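Local coordinates for protein beta-lactamase (Nostoc sp., PDB 6NHS) that probably hydrolyses beta-lactam antibiotics as a class D serine beta-lactamase, through a covalent acyl-enzyme intermediate, at residues 61-66 with 109-114; 65-70 with 166-171; 103-108 with 186-191; 204-209 with 243-248. One frame throughout, in Å; residues are numbered along the deposited sequence. Where two conformers were deposited one is given.

Interaction 1 of 4, residues 61-66 with 109-114; sequences PASTFK and RNSTVW. With FMT (formic acid), chain K.
Ser63 and Ser111 bring the two backbones closest, their CA atoms 6.4 Å apart. Ser63 lies in a 3-10 turn leading into helix 65-76. Ser111 has just left the preceding helix with a positive phi (53°), and two bonds back into the last turn define a Schellman motif. The serines meet only loosely, Ser63 OG lying 3.9 Å from Ser111 CB. Lys66 makes the largest share of the contact: its otherwise extended chain bends at its last torsion (chi4 73°) and so turns the amine back toward Ser63, where NZ donates to Ser63 OG over 2.8 Å. Lys66 NZ also comes within 3.5 Å of the carbonyl carbon of Ser111, Lys66 CE packs 3.7 Å from Thr112 N, and Val113 CG2 stands 4.1 Å from Lys66 NZ. A formate, probably from the crystallisation liquor, accepts a second bond from Lys66 NZ, at 2.6 Å to its O2, while both methyls of Val113 also touch it. Ser63 and Lys66 fit the SxxK pattern, consistent with the nucleophile and lysine of serine beta-lactamases, and Ser111-Thr112-Val113 matches the SxV element of class D enzymes. The SxxK lysine, Lys66, is commonly carboxylated in this class; here it is unmodified. The site lies between helix 65-76 and the junction of helices 104-110 and 113-123, with Lys203 of strand 198-207 touching Ser63 and Lys66 and bonding Ser111 OG.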
loop_
_atom_site.group_PDB
_atom_site.type_symbol
_atom_site.label_atom_id
_atom_site.label_comp_id
_atom_site.label_asym_id
_atom_site.label_seq_id
_atom_site.Cartn_x
_atom_site.Cartn_y
_atom_site.Cartn_z
ATOM N N PRO A 61 1.409 -8.010 -3.192
ATOM C CA PRO A 61 1.120 -6.685 -2.620
ATOM C C PRO A 61 -0.279 -6.564 -2.046
ATOM O O PRO A 61 -0.486 -5.751 -1.133
ATOM C CB PRO A 61 1.328 -5.734 -3.810
ATOM C CG PRO A 61 1.194 -6.580 -5.009
ATOM C CD PRO A 61 1.670 -7.948 -4.638
ATOM N N ALA A 62 -1.235 -7.347 -2.549
ATOM C CA ALA A 62 -2.633 -7.247 -2.151
ATOM C C ALA A 62 -3.092 -5.799 -2.245
ATOM O O ALA A 62 -2.728 -5.094 -3.191
ATOM C CB ALA A 62 -2.845 -7.805 -0.738
ATOM N N SER A 63 -3.856 -5.331 -1.256
ATOM C CA SER A 63 -4.445 -4.001 -1.343
ATOM C C SER A 63 -3.422 -2.872 -1.326
ATOM O O SER A 63 -3.798 -1.742 -1.653
ATOM C CB SER A 63 -5.451 -3.777 -0.208
ATOM O OG SER A 63 -6.682 -4.415 -0.507
ATOM N N THR A 64 -2.161 -3.114 -0.934
ATOM C CA THR A 64 -1.181 -2.034 -1.040
ATOM C C THR A 64 -0.983 -1.603 -2.483
ATOM O O THR A 64 -0.533 -0.478 -2.735
ATOM C CB THR A 64 0.179 -2.426 -0.437
ATOM O OG1 THR A 64 0.798 -3.465 -1.213
ATOM C CG2 THR A 64 0.015 -2.874 0.993
ATOM N N PHE A 65 -1.315 -2.474 -3.434
ATOM C CA PHE A 65 -1.221 -2.121 -4.843
ATOM C C PHE A 65 -2.193 -1.014 -5.219
ATOM O O PHE A 65 -2.010 -0.377 -6.261
ATOM C CB PHE A 65 -1.467 -3.364 -5.704
ATOM C CG PHE A 65 -1.232 -3.141 -7.171
ATOM C CD1 PHE A 65 0.049 -2.929 -7.652
ATOM C CD2 PHE A 65 -2.293 -3.143 -8.064
ATOM C CE1 PHE A 65 0.275 -2.719 -9.003
ATOM C CE2 PHE A 65 -2.080 -2.933 -9.419
ATOM C CZ PHE A 65 -0.789 -2.721 -9.890
ATOM N N LYS A 66 -3.214 -0.760 -4.390
ATOM C CA LYS A 66 -4.160 0.314 -4.686
ATOM C C LYS A 66 -3.464 1.664 -4.804
ATOM O O LYS A 66 -3.959 2.552 -5.508
ATOM C CB LYS A 66 -5.251 0.380 -3.610
ATOM C CG LYS A 66 -6.245 -0.775 -3.638
ATOM C CD LYS A 66 -7.387 -0.528 -2.644
ATOM C CE LYS A 66 -8.518 -1.540 -2.816
ATOM N NZ LYS A 66 -8.179 -2.896 -2.312
ATOM N N ARG A 109 -10.294 3.790 1.065
ATOM C CA ARG A 109 -10.580 3.663 2.493
ATOM C C ARG A 109 -11.101 2.273 2.847
ATOM O O ARG A 109 -10.722 1.698 3.877
ATOM C CB ARG A 109 -11.594 4.736 2.898
ATOM C CG ARG A 109 -12.106 4.653 4.326
ATOM C CD ARG A 109 -13.265 5.627 4.515
ATOM N NE ARG A 109 -13.707 5.700 5.907
ATOM C CZ ARG A 109 -14.792 6.351 6.315
ATOM N NH1 ARG A 109 -15.564 6.979 5.433
ATOM N NH2 ARG A 109 -15.110 6.366 7.604
ATOM N N ASN A 110 -11.972 1.714 2.005
ATOM C CA ASN A 110 -12.679 0.481 2.310
ATOM C C ASN A 110 -12.019 -0.754 1.716
ATOM O O ASN A 110 -12.570 -1.848 1.853
ATOM C CB ASN A 110 -14.130 0.567 1.806
ATOM C CG ASN A 110 -14.927 1.659 2.495
ATOM O OD1 ASN A 110 -14.697 1.969 3.661
ATOM N ND2 ASN A 110 -15.881 2.245 1.770
ATOM N N SER A 111 -10.859 -0.607 1.067
ATOM C CA SER A 111 -10.190 -1.716 0.381
ATOM C C SER A 111 -11.136 -2.417 -0.593
ATOM O O SER A 111 -11.157 -3.645 -0.699
ATOM C CB SER A 111 -9.599 -2.718 1.382
ATOM O OG SER A 111 -8.622 -2.112 2.208
ATOM N N THR A 112 -11.910 -1.622 -1.335
ATOM C CA THR A 112 -12.968 -2.145 -2.202
ATOM C C THR A 112 -12.349 -2.705 -3.478
ATOM O O THR A 112 -12.109 -1.974 -4.440
ATOM C CB THR A 112 -13.988 -1.052 -2.499
ATOM O OG1 THR A 112 -14.429 -0.489 -1.255
ATOM C CG2 THR A 112 -15.196 -1.626 -3.239
ATOM N N VAL A 113 -12.121 -4.025 -3.489
ATOM C CA VAL A 113 -11.369 -4.668 -4.569
ATOM C C VAL A 113 -12.060 -4.487 -5.921
ATOM O O VAL A 113 -11.403 -4.204 -6.930
ATOM C CB VAL A 113 -11.150 -6.160 -4.254
ATOM C CG1 VAL A 113 -10.483 -6.861 -5.441
ATOM C CG2 VAL A 113 -10.307 -6.325 -2.982
ATOM N N TRP A 114 -13.386 -4.662 -5.975
ATOM C CA TRP A 114 -14.049 -4.646 -7.278
ATOM C C TRP A 114 -13.861 -3.311 -7.995
ATOM O O TRP A 114 -13.737 -3.285 -9.222
ATOM C CB TRP A 114 -15.538 -4.985 -7.141
ATOM C CG TRP A 114 -16.406 -3.945 -6.455
ATOM C CD1 TRP A 114 -16.889 -4.000 -5.178
ATOM C CD2 TRP A 114 -16.911 -2.723 -7.021
ATOM N NE1 TRP A 114 -17.653 -2.887 -4.910
ATOM C CE2 TRP A 114 -17.682 -2.087 -6.022
ATOM C CE3 TRP A 114 -16.794 -2.110 -8.273
ATOM C CZ2 TRP A 114 -18.324 -0.866 -6.236
ATOM C CZ3 TRP A 114 -17.431 -0.894 -8.486
ATOM C CH2 TRP A 114 -18.184 -0.284 -7.472
HETATM C C FMT K . -7.553 -4.715 -4.628
HETATM O O1 FMT K . -7.380 -3.665 -5.196
HETATM O O2 FMT K . -7.118 -4.907 -3.492
#

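Interaction 2 of 4, residues 65-70 with 166-171. With FMT (formic acid), chain K.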
loop_
_atom_site.group_PDB
_atom_site.type_symbol
_atom_site.label_atom_id
_atom_site.label_comp_id
_atom_site.label_asym_id
_atom_site.label_seq_id
_atom_site.Cartn_x
_atom_site.Cartn_y
_atom_site.Cartn_z
ATOM N N PHE A 65 -1.315 -2.474 -3.434
ATOM C CA PHE A 65 -1.221 -2.121 -4.843
ATOM C C PHE A 65 -2.193 -1.014 -5.219
ATOM O O PHE A 65 -2.010 -0.377 -6.261
ATOM C CB PHE A 65 -1.467 -3.364 -5.704
ATOM C CG PHE A 65 -1.232 -3.141 -7.171
ATOM C CD1 PHE A 65 0.049 -2.929 -7.652
ATOM C CD2 PHE A 65 -2.293 -3.143 -8.064
ATOM C CE1 PHE A 65 0.275 -2.719 -9.003
ATOM C CE2 PHE A 65 -2.080 -2.933 -9.419
ATOM C CZ PHE A 65 -0.789 -2.721 -9.890
ATOM N N LYS A 66 -3.214 -0.760 -4.390
ATOM C CA LYS A 66 -4.160 0.314 -4.686
ATOM C C LYS A 66 -3.464 1.664 -4.804
ATOM O O LYS A 66 -3.959 2.552 -5.508
ATOM C CB LYS A 66 -5.251 0.380 -3.610
ATOM C CG LYS A 66 -6.245 -0.775 -3.638
ATOM C CD LYS A 66 -7.387 -0.528 -2.644
ATOM C CE LYS A 66 -8.518 -1.540 -2.816
ATOM N NZ LYS A 66 -8.179 -2.896 -2.312
ATOM N N ILE A 67 -2.326 1.844 -4.125
ATOM C CA ILE A 67 -1.583 3.097 -4.255
ATOM C C ILE A 67 -1.093 3.274 -5.688
ATOM O O ILE A 67 -1.324 4.311 -6.319
ATOM C CB ILE A 67 -0.414 3.144 -3.254
ATOM C CG1 ILE A 67 -0.927 3.080 -1.809
ATOM C CG2 ILE A 67 0.429 4.399 -3.484
ATOM C CD1 ILE A 67 0.195 2.850 -0.778
ATOM N N PHE A 68 -0.419 2.251 -6.221
ATOM C CA PHE A 68 0.045 2.287 -7.607
ATOM C C PHE A 68 -1.128 2.354 -8.580
ATOM O O PHE A 68 -1.126 3.155 -9.521
ATOM C CB PHE A 68 0.910 1.059 -7.884
ATOM C CG PHE A 68 1.429 0.983 -9.292
ATOM C CD1 PHE A 68 0.679 0.386 -10.292
ATOM C CD2 PHE A 68 2.674 1.501 -9.612
ATOM C CE1 PHE A 68 1.158 0.314 -11.594
ATOM C CE2 PHE A 68 3.160 1.426 -10.909
ATOM C CZ PHE A 68 2.396 0.839 -11.898
ATOM N N ASN A 69 -2.142 1.509 -8.367
ATOM C CA ASN A 69 -3.287 1.456 -9.274
ATOM C C ASN A 69 -4.002 2.805 -9.350
ATOM O O ASN A 69 -4.435 3.225 -10.430
ATOM C CB ASN A 69 -4.248 0.355 -8.813
ATOM C CG ASN A 69 -5.050 -0.267 -9.956
ATOM O OD1 ASN A 69 -5.034 0.217 -11.088
ATOM N ND2 ASN A 69 -5.760 -1.356 -9.649
ATOM N N SER A 70 -4.129 3.495 -8.212
ATOM C CA SER A 70 -4.795 4.797 -8.186
ATOM C C SER A 70 -4.054 5.813 -9.045
ATOM O O SER A 70 -4.677 6.600 -9.767
ATOM C CB SER A 70 -4.894 5.320 -6.746
ATOM O OG SER A 70 -5.583 4.418 -5.896
ATOM N N GLU A 166 11.007 2.262 -1.688
ATOM C CA GLU A 166 11.563 2.928 -2.863
ATOM C C GLU A 166 10.465 3.558 -3.710
ATOM O O GLU A 166 10.587 4.709 -4.144
ATOM C CB GLU A 166 12.387 1.929 -3.684
ATOM C CG GLU A 166 12.661 2.359 -5.111
ATOM C CD GLU A 166 13.846 3.290 -5.243
ATOM O OE1 GLU A 166 14.162 4.019 -4.276
ATOM O OE2 GLU A 166 14.471 3.283 -6.326
ATOM N N PHE A 167 9.374 2.822 -3.931
ATOM C CA PHE A 167 8.251 3.343 -4.702
ATOM C C PHE A 167 7.655 4.584 -4.037
ATOM O O PHE A 167 7.449 5.613 -4.690
ATOM C CB PHE A 167 7.209 2.224 -4.882
ATOM C CG PHE A 167 5.834 2.708 -5.272
ATOM C CD1 PHE A 167 5.636 3.433 -6.437
ATOM C CD2 PHE A 167 4.732 2.414 -4.481
ATOM C CE1 PHE A 167 4.373 3.876 -6.793
ATOM C CE2 PHE A 167 3.467 2.854 -4.832
ATOM C CZ PHE A 167 3.290 3.579 -5.993
ATOM N N LEU A 168 7.398 4.516 -2.729
ATOM C CA LEU A 168 6.759 5.641 -2.048
ATOM C C LEU A 168 7.671 6.863 -2.010
ATOM O O LEU A 168 7.209 7.999 -2.176
ATOM C CB LEU A 168 6.357 5.233 -0.633
ATOM C CG LEU A 168 5.223 4.216 -0.549
ATOM C CD1 LEU A 168 5.080 3.710 0.872
ATOM C CD2 LEU A 168 3.918 4.850 -1.038
ATOM N N GLN A 169 8.968 6.646 -1.788
ATOM C CA GLN A 169 9.915 7.751 -1.735
ATOM C C GLN A 169 10.062 8.428 -3.096
ATOM O O GLN A 169 10.064 9.661 -3.182
ATOM C CB GLN A 169 11.259 7.237 -1.216
ATOM C CG GLN A 169 12.315 8.298 -1.047
ATOM C CD GLN A 169 13.218 8.408 -2.248
ATOM O OE1 GLN A 169 13.719 9.487 -2.559
ATOM N NE2 GLN A 169 13.444 7.286 -2.930
ATOM N N ARG A 170 10.176 7.640 -4.172
ATOM C CA ARG A 170 10.216 8.214 -5.516
ATOM C C ARG A 170 8.927 8.953 -5.843
ATOM O O ARG A 170 8.952 10.017 -6.474
ATOM C CB ARG A 170 10.463 7.121 -6.553
ATOM C CG ARG A 170 11.857 6.494 -6.481
ATOM C CD ARG A 170 12.067 5.601 -7.682
ATOM N NE ARG A 170 12.355 6.373 -8.890
ATOM C CZ ARG A 170 12.097 5.949 -10.124
ATOM N NH1 ARG A 170 11.523 4.767 -10.313
ATOM N NH2 ARG A 170 12.408 6.711 -11.167
ATOM N N LEU A 171 7.789 8.372 -5.464
ATOM C CA LEU A 171 6.513 9.058 -5.606
ATOM C C LEU A 171 6.559 10.430 -4.944
ATOM O O LEU A 171 6.226 11.447 -5.565
ATOM C CB LEU A 171 5.411 8.197 -4.993
ATOM C CG LEU A 171 3.975 8.702 -5.121
ATOM C CD1 LEU A 171 3.595 8.747 -6.586
ATOM C CD2 LEU A 171 3.024 7.814 -4.336
HETATM C C FMT K . -7.553 -4.715 -4.628
HETATM O O1 FMT K . -7.380 -3.665 -5.196
HETATM O O2 FMT K . -7.118 -4.907 -3.492
#
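The ring of Phe167 reaches the backbone and side-chain base of Phe68, with CZ 3.8 Å from Phe68 CA and 3.9 Å from Phe68 CB. Phe167 CE1 approaches the rim of the Phe68 ring near its plane, 4.1 Å from CD2, and the two side chains cross at about a right angle. Ile67 lies alongside: its CG2 is 3.7 Å from Phe167 CE2, and its CD1 end extends to Leu168 CD2 at 4.2 Å. Leu171 CD2 adds a more distant touch on Ile67 CG2. Phe167 CG is anti to the backbone N (chi1 162°), which sends the ring toward Ile67 and Phe68. These three fill the gap between helix 65-76, which carries the SxxK lysine, and helix 161-172; their local axes approach to 11.7 Å, 37° apart. Beyond, Tyr137 meets Phe167 edge-to-face and also meets the Phe68 ring, while Val135 touches both phenylalanines. All five contacting residues are buried and apolar, so packing and burial join the helices, without directional polar bonds between these segments.

Interaction 3 of 4, residues 103-108 with 186-191; sequences NIRQAF and VQDIMI
Helix 104-110 packs against helix 180-189 in the helical part, where Arg105 and Phe108 close around Ile189. Ile189 CG2 lies 3.7 Å from Arg105 CB and over one guanidinium face, while its other branch reaches the phenyl group: CG1 stands 4.1 Å above the ring plane, offset toward the rim, and CD1 is 3.9 Å from Phe108 CD2. The first torsion of Ile189 (chi1 76°) helps split the two branches between these partners. Selenomethionine Met190 continues the packing with CG 3.7 Å from Phe108 CZ. Arg105 was modelled in two conformers, so its 3.0 Å salt bridge from NH2 to Asp188 OD2 is doubtful as a fixed feature; Asp82 is the stronger partner of NH2. A water donates to Arg105 O at 2.8 Å and Ile189 O at 2.7 Å, bridging the backbones. Asn103 OD1 caps helix 104-110 by accepting from Gln106 N. This is helix-to-helix packing in the all-helical part of the penicillin-binding-protein/beta-lactamase fold, beside the helix carrying the SxxK lysine.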
loop_
_atom_site.group_PDB
_atom_site.type_symbol
_atom_site.label_atom_id
_atom_site.label_comp_id
_atom_site.label_asym_id
_atom_site.label_seq_id
_atom_site.Cartn_x
_atom_site.Cartn_y
_atom_site.Cartn_z
ATOM N N ASN A 103 -16.468 5.871 -4.840
ATOM C CA ASN A 103 -15.468 6.619 -5.584
ATOM C C ASN A 103 -14.103 6.128 -5.122
ATOM O O ASN A 103 -14.003 5.269 -4.237
ATOM C CB ASN A 103 -15.648 8.138 -5.395
ATOM C CG ASN A 103 -15.484 8.591 -3.937
ATOM O OD1 ASN A 103 -14.591 8.140 -3.225
ATOM N ND2 ASN A 103 -16.346 9.516 -3.504
ATOM N N ILE A 104 -13.039 6.682 -5.705
ATOM C CA ILE A 104 -11.722 6.110 -5.451
ATOM C C ILE A 104 -11.266 6.403 -4.025
ATOM O O ILE A 104 -10.541 5.598 -3.424
ATOM C CB ILE A 104 -10.705 6.589 -6.511
ATOM C CG1 ILE A 104 -9.439 5.726 -6.478
ATOM C CG2 ILE A 104 -10.343 8.062 -6.323
ATOM C CD1 ILE A 104 -8.475 6.032 -7.621
ATOM N N ARG A 105 -11.687 7.533 -3.447
ATOM C CA ARG A 105 -11.304 7.834 -2.071
ATOM C C ARG A 105 -11.921 6.837 -1.101
ATOM O O ARG A 105 -11.242 6.334 -0.197
ATOM C CB ARG A 105 -11.712 9.261 -1.694
ATOM C CG ARG A 105 -11.469 9.578 -0.212
ATOM C CD ARG A 105 -11.863 11.005 0.162
ATOM N NE ARG A 105 -10.937 11.979 -0.405
ATOM C CZ ARG A 105 -11.160 12.662 -1.521
ATOM N NH1 ARG A 105 -12.296 12.494 -2.194
ATOM N NH2 ARG A 105 -10.249 13.522 -1.961
ATOM N N GLN A 106 -13.214 6.543 -1.268
ATOM C CA GLN A 106 -13.867 5.594 -0.377
ATOM C C GLN A 106 -13.480 4.156 -0.713
ATOM O O GLN A 106 -13.378 3.322 0.198
ATOM C CB GLN A 106 -15.390 5.786 -0.417
ATOM C CG GLN A 106 -15.863 7.189 0.037
ATOM C CD GLN A 106 -15.330 7.560 1.416
ATOM O OE1 GLN A 106 -15.466 6.797 2.375
ATOM N NE2 GLN A 106 -14.700 8.725 1.515
ATOM N N ALA A 107 -13.248 3.846 -1.995
ATOM C CA ALA A 107 -12.754 2.514 -2.343
ATOM C C ALA A 107 -11.381 2.269 -1.727
ATOM O O ALA A 107 -11.090 1.162 -1.250
ATOM C CB ALA A 107 -12.705 2.343 -3.863
ATOM N N PHE A 108 -10.523 3.292 -1.732
ATOM C CA PHE A 108 -9.235 3.195 -1.050
ATOM C C PHE A 108 -9.433 2.974 0.446
ATOM O O PHE A 108 -8.829 2.074 1.040
ATOM C CB PHE A 108 -8.425 4.467 -1.305
ATOM C CG PHE A 108 -6.959 4.345 -0.962
ATOM C CD1 PHE A 108 -6.495 4.681 0.303
ATOM C CD2 PHE A 108 -6.044 3.909 -1.914
ATOM C CE1 PHE A 108 -5.142 4.576 0.618
ATOM C CE2 PHE A 108 -4.684 3.800 -1.600
ATOM C CZ PHE A 108 -4.239 4.137 -0.336
ATOM N N VAL A 186 -3.883 11.381 -5.114
ATOM C CA VAL A 186 -3.568 10.115 -4.457
ATOM C C VAL A 186 -3.026 10.352 -3.052
ATOM O O VAL A 186 -3.371 9.629 -2.109
ATOM C CB VAL A 186 -2.595 9.296 -5.320
ATOM C CG1 VAL A 186 -2.129 8.058 -4.564
ATOM C CG2 VAL A 186 -3.281 8.901 -6.642
ATOM N N GLN A 187 -2.170 11.362 -2.884
ATOM C CA GLN A 187 -1.660 11.654 -1.551
ATOM C C GLN A 187 -2.786 12.047 -0.604
ATOM O O GLN A 187 -2.715 11.754 0.592
ATOM C CB GLN A 187 -0.587 12.745 -1.626
ATOM C CG GLN A 187 0.709 12.228 -2.272
ATOM C CD GLN A 187 1.750 13.305 -2.500
ATOM O OE1 GLN A 187 1.433 14.433 -2.893
ATOM N NE2 GLN A 187 3.014 12.955 -2.262
ATOM N N ASP A 188 -3.853 12.662 -1.122
ATOM C CA ASP A 188 -4.960 13.038 -0.251
ATOM C C ASP A 188 -5.774 11.825 0.182
ATOM O O ASP A 188 -6.156 11.725 1.356
ATOM C CB ASP A 188 -5.858 14.065 -0.934
ATOM C CG ASP A 188 -6.866 14.668 0.021
ATOM O OD1 ASP A 188 -6.457 15.426 0.920
ATOM O OD2 ASP A 188 -8.071 14.377 -0.119
ATOM N N ILE A 189 -6.067 10.899 -0.739
ATOM C CA ILE A 189 -6.877 9.746 -0.358
ATOM C C ILE A 189 -6.094 8.765 0.508
ATOM O O ILE A 189 -6.703 7.917 1.168
ATOM C CB ILE A 189 -7.466 9.004 -1.581
ATOM C CG1 ILE A 189 -6.403 8.158 -2.282
ATOM C CG2 ILE A 189 -8.149 9.983 -2.557
ATOM C CD1 ILE A 189 -6.953 7.393 -3.501
HETATM N N MSE A 190 -4.765 8.860 0.531
HETATM C CA MSE A 190 -3.936 8.028 1.403
HETATM C C MSE A 190 -3.974 8.461 2.870
HETATM O O MSE A 190 -3.484 7.742 3.732
HETATM C CB MSE A 190 -2.475 8.035 0.936
HETATM C CG MSE A 190 -2.206 7.267 -0.351
HETATM SE SE MSE A 190 -0.353 7.477 -0.903
HETATM C CE MSE A 190 0.498 6.555 0.596
ATOM N N ILE A 191 -4.532 9.638 3.161
ATOM C CA ILE A 191 -4.514 10.130 4.537
ATOM C C ILE A 191 -5.272 9.152 5.421
ATOM O O ILE A 191 -6.464 8.898 5.211
ATOM C CB ILE A 191 -5.107 11.541 4.630
ATOM C CG1 ILE A 191 -4.222 12.567 3.914
ATOM C CG2 ILE A 191 -5.315 11.935 6.111
ATOM C CD1 ILE A 191 -4.841 13.972 3.871
HETATM O O HOH W 1 -9.276 7.259 1.604
#

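Interaction 4 of 4, residues 204-209 with 243-248. With EDO (1,2-ethanediol), chain E.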
loop_
_atom_site.group_PDB
_atom_site.type_symbol
_atom_site.label_atom_id
_atom_site.label_comp_id
_atom_site.label_asym_id
_atom_site.label_seq_id
_atom_site.Cartn_x
_atom_site.Cartn_y
_atom_site.Cartn_z
ATOM N N THR A 204 -3.296 -0.553 4.185
ATOM C CA THR A 204 -3.120 -1.922 4.634
ATOM C C THR A 204 -3.250 -2.895 3.465
ATOM O O THR A 204 -3.765 -2.565 2.390
ATOM C CB THR A 204 -4.154 -2.282 5.700
ATOM O OG1 THR A 204 -5.461 -2.114 5.155
ATOM C CG2 THR A 204 -4.008 -1.394 6.932
ATOM N N GLY A 205 -2.790 -4.113 3.704
ATOM C CA GLY A 205 -2.936 -5.195 2.747
ATOM C C GLY A 205 -3.071 -6.510 3.482
ATOM O O GLY A 205 -2.600 -6.661 4.615
ATOM N N TRP A 206 -3.723 -7.469 2.830
ATOM C CA TRP A 206 -3.967 -8.777 3.437
ATOM C C TRP A 206 -4.051 -9.788 2.297
ATOM O O TRP A 206 -5.097 -9.911 1.652
ATOM C CB TRP A 206 -5.241 -8.761 4.274
ATOM C CG TRP A 206 -5.524 -10.021 5.056
ATOM C CD1 TRP A 206 -4.997 -11.268 4.848
ATOM C CD2 TRP A 206 -6.404 -10.145 6.181
ATOM N NE1 TRP A 206 -5.501 -12.155 5.771
ATOM C CE2 TRP A 206 -6.364 -11.489 6.599
ATOM C CE3 TRP A 206 -7.219 -9.247 6.874
ATOM C CZ2 TRP A 206 -7.112 -11.957 7.679
ATOM C CZ3 TRP A 206 -7.960 -9.714 7.942
ATOM C CH2 TRP A 206 -7.898 -11.054 8.337
ATOM N N ALA A 207 -2.952 -10.498 2.055
ATOM C CA ALA A 207 -2.903 -11.544 1.038
ATOM C C ALA A 207 -3.368 -12.853 1.662
ATOM O O ALA A 207 -2.688 -13.411 2.531
ATOM C CB ALA A 207 -1.493 -11.681 0.470
ATOM N N ALA A 208 -4.520 -13.351 1.214
ATOM C CA ALA A 208 -5.121 -14.548 1.787
ATOM C C ALA A 208 -4.989 -15.778 0.900
ATOM O O ALA A 208 -5.450 -16.854 1.290
ATOM C CB ALA A 208 -6.601 -14.297 2.096
ATOM N N SER A 209 -4.381 -15.653 -0.277
ATOM C CA SER A 209 -4.223 -16.792 -1.172
ATOM C C SER A 209 -2.969 -17.607 -0.879
ATOM O O SER A 209 -2.772 -18.656 -1.501
ATOM C CB SER A 209 -4.207 -16.327 -2.631
ATOM O OG SER A 209 -3.122 -15.455 -2.877
ATOM N N ALA A 243 -5.016 -7.002 13.103
ATOM C CA ALA A 243 -4.928 -5.718 13.789
ATOM C C ALA A 243 -3.488 -5.334 14.109
ATOM O O ALA A 243 -3.197 -4.145 14.284
ATOM C CB ALA A 243 -5.757 -5.749 15.075
ATOM N N ALA A 244 -2.577 -6.307 14.171
ATOM C CA ALA A 244 -1.191 -5.995 14.484
ATOM C C ALA A 244 -0.485 -5.265 13.349
ATOM O O ALA A 244 0.569 -4.670 13.585
ATOM C CB ALA A 244 -0.434 -7.274 14.837
ATOM N N ARG A 245 -1.040 -5.293 12.131
ATOM C CA ARG A 245 -0.424 -4.595 11.002
ATOM C C ARG A 245 -0.185 -3.126 11.326
ATOM O O ARG A 245 0.927 -2.610 11.167
ATOM C CB ARG A 245 -1.315 -4.714 9.763
ATOM C CG ARG A 245 -1.361 -6.090 9.129
ATOM C CD ARG A 245 -2.372 -6.107 8.004
ATOM N NE ARG A 245 -3.727 -5.848 8.490
ATOM C CZ ARG A 245 -4.789 -5.753 7.699
ATOM N NH1 ARG A 245 -5.991 -5.516 8.213
ATOM N NH2 ARG A 245 -4.647 -5.900 6.389
ATOM N N ILE A 246 -1.228 -2.437 11.787
ATOM C CA ILE A 246 -1.101 -1.021 12.106
ATOM C C ILE A 246 -0.474 -0.828 13.482
ATOM O O ILE A 246 0.330 0.088 13.686
ATOM C CB ILE A 246 -2.480 -0.345 11.988
ATOM C CG1 ILE A 246 -2.884 -0.266 10.510
ATOM C CG2 ILE A 246 -2.481 1.033 12.640
ATOM C CD1 ILE A 246 -4.262 0.250 10.268
ATOM N N GLU A 247 -0.800 -1.707 14.435
ATOM C CA GLU A 247 -0.322 -1.527 15.802
ATOM C C GLU A 247 1.200 -1.628 15.893
ATOM O O GLU A 247 1.832 -0.851 16.620
ATOM C CB GLU A 247 -0.997 -2.542 16.725
ATOM C CG GLU A 247 -0.656 -2.383 18.204
ATOM C CD GLU A 247 -1.062 -1.032 18.776
ATOM O OE1 GLU A 247 -1.951 -0.372 18.204
ATOM O OE2 GLU A 247 -0.479 -0.627 19.801
ATOM N N VAL A 248 1.817 -2.573 15.173
ATOM C CA VAL A 248 3.276 -2.642 15.253
ATOM C C VAL A 248 3.897 -1.437 14.570
ATOM O O VAL A 248 4.954 -0.955 14.995
ATOM C CB VAL A 248 3.847 -3.952 14.672
ATOM C CG1 VAL A 248 3.290 -5.144 15.392
ATOM C CG2 VAL A 248 3.599 -4.053 13.183
HETATM C C1 EDO E . -7.016 -5.439 3.625
HETATM O O1 EDO E . -6.360 -4.197 3.886
HETATM C C2 EDO E . -7.528 -6.003 4.944
HETATM O O2 EDO E . -7.903 -4.926 5.808
#
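Arg245 is bent at chi3 (-63°), which swings its guanidinium across to Gly205, and Thr204 holds OG1 between its backbone N and carbonyl carbon (chi1 59°), on the ethanediol side, while CG2 faces Ile246. Arg245 NH2 donates to Gly205 O over 2.8 Å. The oxygen lies in the guanidinium plane, yet the donor stands above the carbonyl plane, 74° out of it, so no lone pair is met squarely. Thr204 CB rests over one face of the guanidinium, 3.7 Å from NH2, and Trp206 CE3 over the opposite face, the indole turned steeply against it; Trp206 CB is 3.6 Å from NH2. An ethanediol, probably from the crystallisation liquor, joins the two sides: its O1 accepts from Thr204 OG1 at 2.6 Å and its O2 from Arg245 NH1 at 3.1 Å. Beside this polar cluster, Thr204 CG2 meets Ile246 CD1 at 3.7 Å. Thr204-Gly205 continues a K(T/S)G-type motif, and Arg245 is probably the arginine that binds the substrate carboxylate, as in class D relatives. Helix 239-255 lies against strand 198-207; Arg245 NE is held by Ala242 O, Trp206 NE1 bonds Asn213, and Phe217 of strand 213-223 touches both Thr204 and Ile246.

Interactions 1 and 2 start from the same stretch and share Phe65 and Lys66 on helix 65-76, with centres about 12 Å apart. Interaction 3 lies about 11 Å from interaction 1, centre to centre, and the two share helix 104-110; Phe108 also packs on Lys66 and on Ile67, so it touches both earlier contacts. Along the chain, interaction 3 alternates with interactions 1 and 2, whereas interaction 4 follows all three in series. It brings in the antiparallel sheet: Thr204 O lies near Ser63 CB, and the centre of interaction 4 is about 12 Å from that of interaction 1. The probable active site therefore sits where the helical packing meets strand 198-207.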